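Local coordinates for protein D-mannose isomerase (Marinomonas mediterranea, PDB 5X32) that catalyses the reversible isomerisation of D-mannose to D-fructose and, less efficiently, acts on D-lyxose, but cannot use D-glucose, at residues 64-67 and 68-72; 142-145 and 146-150. All coordinates share one frame; numbering follows the deposited sequence.

Contact 1: residues 64-67 and 68-72; sequences QAYL and HTNIA
His-68 folds back over the preceding turn toward Gln-64 because its CG stands anti to its own carbonyl carbon (chi1 -73°), which brings ND1 back to the Gln-64 carbonyl. Thr-69 uses a different rotamer: OG1 lies between its backbone N and carbonyl carbon (chi1 66°), within reach of Ala-65 O. The result is two successive carbonyls, each held twice. Gln-64 O takes His-68 N at 3.0 Å and His-68 ND1 at 2.8 Å, the two donors coming from opposite faces of the carbonyl plane. The oxygen lies at the edge of the imidazole, near its plane, so this bond also fixes the rotation of the ring and places the proton on ND1. Ala-65 O is held in the same fashion, by Thr-69 N at 2.9 Å and by OG1 of Thr-69 at 2.7 Å, again from opposite faces. The same OG1 accepts from Ile-71 N at 3.3 Å, an ST turn that carries the chain away from the helix just where Asn-70, with its positive phi, breaks the helical path. On another side of the helix Tyr-66 runs alongside Asn-70, CE1 3.7 Å from OD1, with ring and amide planes 45° apart, while Ile-71 O comes to the edge of the phenol ring. The amide of Gln-64 lies beside the imidazole, but its NE2 donates to Asn-124. This is the C-terminal end of helix 52-69, at the surface. Tyr-386 of helix 379-390 stacks on His-68 and touches Ala-65, whereas Tyr-74 of helix 72-89 packs on Ala-65, Tyr-66 and Thr-69, so the turn links one helix to the next in the chain.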
loop_
_atom_site.group_PDB
_atom_site.type_symbol
_atom_site.label_atom_id
_atom_site.label_comp_id
_atom_site.label_asym_id
_atom_site.label_seq_id
_atom_site.Cartn_x
_atom_site.Cartn_y
_atom_site.Cartn_z
ATOM N N GLN A 64 -10.290 6.306 6.983
ATOM C CA GLN A 64 -10.848 6.553 5.654
ATOM C C GLN A 64 -12.365 6.280 5.615
ATOM O O GLN A 64 -13.145 7.053 5.014
ATOM C CB GLN A 64 -10.125 5.692 4.627
ATOM C CG GLN A 64 -8.700 6.133 4.339
ATOM C CD GLN A 64 -8.646 7.512 3.762
ATOM O OE1 GLN A 64 -9.406 7.848 2.852
ATOM N NE2 GLN A 64 -7.761 8.338 4.299
ATOM N N ALA A 65 -12.788 5.213 6.292
ATOM C CA ALA A 65 -14.209 4.893 6.339
ATOM C C ALA A 65 -14.972 5.993 7.069
ATOM O O ALA A 65 -16.089 6.339 6.707
ATOM C CB ALA A 65 -14.439 3.556 7.005
ATOM N N TYR A 66 -14.362 6.550 8.105
ATOM C CA TYR A 66 -15.029 7.616 8.829
ATOM C C TYR A 66 -15.115 8.873 7.980
ATOM O O TYR A 66 -16.124 9.571 7.987
ATOM C CB TYR A 66 -14.317 7.919 10.143
ATOM C CG TYR A 66 -14.815 9.187 10.795
ATOM C CD1 TYR A 66 -16.046 9.213 11.454
ATOM C CD2 TYR A 66 -14.060 10.353 10.756
ATOM C CE1 TYR A 66 -16.506 10.365 12.043
ATOM C CE2 TYR A 66 -14.509 11.509 11.345
ATOM C CZ TYR A 66 -15.732 11.512 11.990
ATOM O OH TYR A 66 -16.182 12.673 12.577
ATOM N N LEU A 67 -14.055 9.157 7.242
ATOM C CA LEU A 67 -14.030 10.349 6.415
ATOM C C LEU A 67 -15.069 10.267 5.306
ATOM O O LEU A 67 -15.581 11.298 4.867
ATOM C CB LEU A 67 -12.635 10.562 5.832
ATOM C CG LEU A 67 -11.661 11.096 6.883
ATOM C CD1 LEU A 67 -10.242 11.188 6.362
ATOM C CD2 LEU A 67 -12.146 12.445 7.433
ATOM N N HIS A 68 -15.390 9.051 4.858
ATOM C CA HIS A 68 -16.337 8.909 3.743
ATOM C C HIS A 68 -17.787 8.629 4.140
ATOM O O HIS A 68 -18.710 9.065 3.456
ATOM C CB HIS A 68 -15.867 7.818 2.788
ATOM C CG HIS A 68 -14.691 8.219 1.957
ATOM N ND1 HIS A 68 -13.410 8.283 2.461
ATOM C CD2 HIS A 68 -14.604 8.593 0.657
ATOM C CE1 HIS A 68 -12.581 8.654 1.501
ATOM N NE2 HIS A 68 -13.280 8.849 0.396
ATOM N N THR A 69 -17.987 7.892 5.226
ATOM C CA THR A 69 -19.335 7.522 5.654
ATOM C C THR A 69 -19.791 8.356 6.819
ATOM O O THR A 69 -20.980 8.363 7.156
ATOM C CB THR A 69 -19.436 6.049 6.083
ATOM O OG1 THR A 69 -18.642 5.833 7.265
ATOM C CG2 THR A 69 -18.991 5.126 4.949
ATOM N N ASN A 70 -18.830 9.009 7.462
ATOM C CA ASN A 70 -19.094 9.779 8.677
ATOM C C ASN A 70 -19.743 8.991 9.840
ATOM O O ASN A 70 -20.345 9.577 10.734
ATOM C CB ASN A 70 -19.973 10.971 8.327
ATOM C CG ASN A 70 -19.916 12.034 9.365
ATOM O OD1 ASN A 70 -18.850 12.310 9.912
ATOM N ND2 ASN A 70 -21.063 12.624 9.674
ATOM N N ILE A 71 -19.592 7.669 9.826
ATOM C CA ILE A 71 -20.051 6.796 10.902
ATOM C C ILE A 71 -19.140 6.880 12.139
ATOM O O ILE A 71 -17.947 6.594 12.069
ATOM C CB ILE A 71 -20.122 5.347 10.397
ATOM C CG1 ILE A 71 -21.232 5.217 9.346
ATOM C CG2 ILE A 71 -20.285 4.371 11.554
ATOM C CD1 ILE A 71 -21.217 3.908 8.581
ATOM N N ALA A 72 -19.720 7.243 13.280
ATOM C CA ALA A 72 -18.947 7.623 14.463
ATOM C C ALA A 72 -18.061 6.500 15.007
ATOM O O ALA A 72 -16.885 6.719 15.368
ATOM C CB ALA A 72 -19.898 8.111 15.551
#

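Contact 2: residues 142-145 and 146-150; sequences DLLE and THFWE
Asp-142 O is gripped by two donors of one residue: Thr-146 N at 2.8 Å, in a nearly straight bond (162° at the hydrogen), and Thr-146 OG1 at 3.0 Å, from above the carbonyl plane. OG1 gets there by standing anti to the carbonyl carbon of Thr-146, beside its backbone N (chi1 -64°). That rotamer turns CG2 the other way, over the centre of the His-147 ring at 3.7 Å from its plane. At the next residue, Leu-143 O receives His-147 N at 3.0 Å and, more weakly, ND1 of the same histidine, whose ring edge faces the oxygen. Leu-144 O, the carbonyl after that, takes Trp-149 N at 2.9 Å beside a bond from Phe-148 N; with these the helix ends as the chain turns into strand 149-150. Toward the interior, the CD2 methyl of Leu-144 rests 3.7 Å from Phe-148 CB, in the buried layer that also takes in Leu-115 of helix 112-127. On a different side, Glu-145 and Trp-149 run alongside one another. The bend at chi2 of Glu-145 lays its carboxylate over one face of the indole, the two planes only 24° apart, with CD 3.7 Å from Trp-149 CG. Arg-198 completes the group, salt-bridged to Glu-145 OE1 and in cation-pi contact with Trp-149, whose NE1 bonds instead to Asn-151. With an alanine in place of Glu-145, Arg-198 would probably lose its carboxylate mate and the indole the flat group lying over its face. An acid over a pi face is ordinarily a poor match; here the guanidinium shared by both partners probably offsets the charge and makes the pairing tolerable.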
loop_
_atom_site.group_PDB
_atom_site.type_symbol
_atom_site.label_atom_id
_atom_site.label_comp_id
_atom_site.label_asym_id
_atom_site.label_seq_id
_atom_site.Cartn_x
_atom_site.Cartn_y
_atom_site.Cartn_z
ATOM N N ASP A 142 11.337 13.307 11.365
ATOM C CA ASP A 142 12.704 13.625 11.748
ATOM C C ASP A 142 13.451 12.393 12.218
ATOM O O ASP A 142 14.656 12.279 11.952
ATOM C CB ASP A 142 12.751 14.714 12.828
ATOM C CG ASP A 142 11.865 15.894 12.503
ATOM O OD1 ASP A 142 12.061 16.521 11.430
ATOM O OD2 ASP A 142 11.046 16.258 13.366
ATOM N N LEU A 143 12.727 11.427 12.788
ATOM C CA LEU A 143 13.344 10.158 13.125
ATOM C C LEU A 143 13.941 9.564 11.862
ATOM O O LEU A 143 15.057 9.038 11.869
ATOM C CB LEU A 143 12.322 9.213 13.732
ATOM C CG LEU A 143 12.787 7.774 13.932
ATOM C CD1 LEU A 143 13.915 7.680 14.929
ATOM C CD2 LEU A 143 11.623 6.934 14.415
ATOM N N LEU A 144 13.241 9.773 10.752
ATOM C CA LEU A 144 13.627 9.156 9.506
ATOM C C LEU A 144 14.795 9.948 8.965
ATOM O O LEU A 144 15.827 9.373 8.581
ATOM C CB LEU A 144 12.419 9.161 8.567
ATOM C CG LEU A 144 11.542 7.909 8.566
ATOM C CD1 LEU A 144 10.173 8.230 8.035
ATOM C CD2 LEU A 144 12.200 6.838 7.699
ATOM N N GLU A 145 14.684 11.270 9.088
ATOM C CA GLU A 145 15.712 12.157 8.562
ATOM C C GLU A 145 17.035 11.837 9.225
ATOM O O GLU A 145 18.079 11.731 8.570
ATOM C CB GLU A 145 15.331 13.626 8.776
ATOM C CG GLU A 145 15.879 14.567 7.706
ATOM C CD GLU A 145 15.366 14.253 6.300
ATOM O OE1 GLU A 145 15.967 14.766 5.326
ATOM O OE2 GLU A 145 14.359 13.509 6.159
ATOM N N THR A 146 16.960 11.669 10.543
ATOM C CA THR A 146 18.122 11.416 11.369
ATOM C C THR A 146 18.713 10.049 11.079
ATOM O O THR A 146 19.931 9.888 11.066
ATOM C CB THR A 146 17.774 11.509 12.833
ATOM O OG1 THR A 146 17.363 12.845 13.127
ATOM C CG2 THR A 146 18.966 11.134 13.688
ATOM N N HIS A 147 17.866 9.054 10.845
ATOM C CA HIS A 147 18.414 7.704 10.808
ATOM C C HIS A 147 18.355 7.010 9.443
ATOM O O HIS A 147 19.172 6.134 9.171
ATOM C CB HIS A 147 17.718 6.839 11.864
ATOM C CG HIS A 147 18.054 7.206 13.279
ATOM N ND1 HIS A 147 17.155 7.820 14.125
ATOM C CD2 HIS A 147 19.163 6.972 14.021
ATOM C CE1 HIS A 147 17.712 7.995 15.312
ATOM N NE2 HIS A 147 18.929 7.485 15.275
ATOM N N PHE A 148 17.399 7.371 8.589
ATOM C CA PHE A 148 17.196 6.619 7.345
ATOM C C PHE A 148 17.513 7.429 6.100
ATOM O O PHE A 148 17.891 6.868 5.070
ATOM C CB PHE A 148 15.764 6.088 7.244
ATOM C CG PHE A 148 15.456 5.028 8.239
ATOM C CD1 PHE A 148 15.588 3.691 7.903
ATOM C CD2 PHE A 148 15.065 5.367 9.534
ATOM C CE1 PHE A 148 15.322 2.700 8.844
ATOM C CE2 PHE A 148 14.801 4.391 10.475
ATOM C CZ PHE A 148 14.926 3.057 10.136
ATOM N N TRP A 149 17.344 8.744 6.189
ATOM C CA TRP A 149 17.512 9.585 5.023
ATOM C C TRP A 149 18.947 9.535 4.527
ATOM O O TRP A 149 19.883 9.691 5.289
ATOM C CB TRP A 149 17.106 11.023 5.324
ATOM C CG TRP A 149 17.274 11.911 4.142
ATOM C CD1 TRP A 149 18.008 13.051 4.083
ATOM C CD2 TRP A 149 16.713 11.726 2.833
ATOM N NE1 TRP A 149 17.940 13.598 2.827
ATOM C CE2 TRP A 149 17.150 12.805 2.038
ATOM C CE3 TRP A 149 15.879 10.759 2.257
ATOM C CZ2 TRP A 149 16.783 12.948 0.695
ATOM C CZ3 TRP A 149 15.520 10.904 0.918
ATOM C CH2 TRP A 149 15.967 11.996 0.160
ATOM N N GLU A 150 19.114 9.272 3.244
ATOM C CA GLU A 150 20.445 9.171 2.680
ATOM C C GLU A 150 20.604 10.245 1.609
ATOM O O GLU A 150 20.461 9.980 0.410
ATOM C CB GLU A 150 20.684 7.781 2.111
ATOM C CG GLU A 150 21.192 6.793 3.118
ATOM C CD GLU A 150 21.644 5.494 2.471
ATOM O OE1 GLU A 150 20.839 4.864 1.743
ATOM O OE2 GLU A 150 22.795 5.080 2.718
#

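How the contacts relate
Contact 1 comes first along the chain and is complete before contact 2 begins; their centres lie 33 Å apart, with nearest atoms about 18 Å from each other. Both sit at C-terminal helix ends, of helix 52-69 and helix 133-147, but their exits differ: residues 64-72 turn directly into helix 72-89, whereas residues 142-150 pass into an edge strand of a five-stranded antiparallel sheet. Helix 112-127 touches both, through Gln-127 and Asn-124 at contact 1 and Leu-115 at contact 2. The two contacts thus finish separate helices of a single catalytic domain, consistent with the alpha/alpha barrel of the N-acylglucosamine 2-epimerase family.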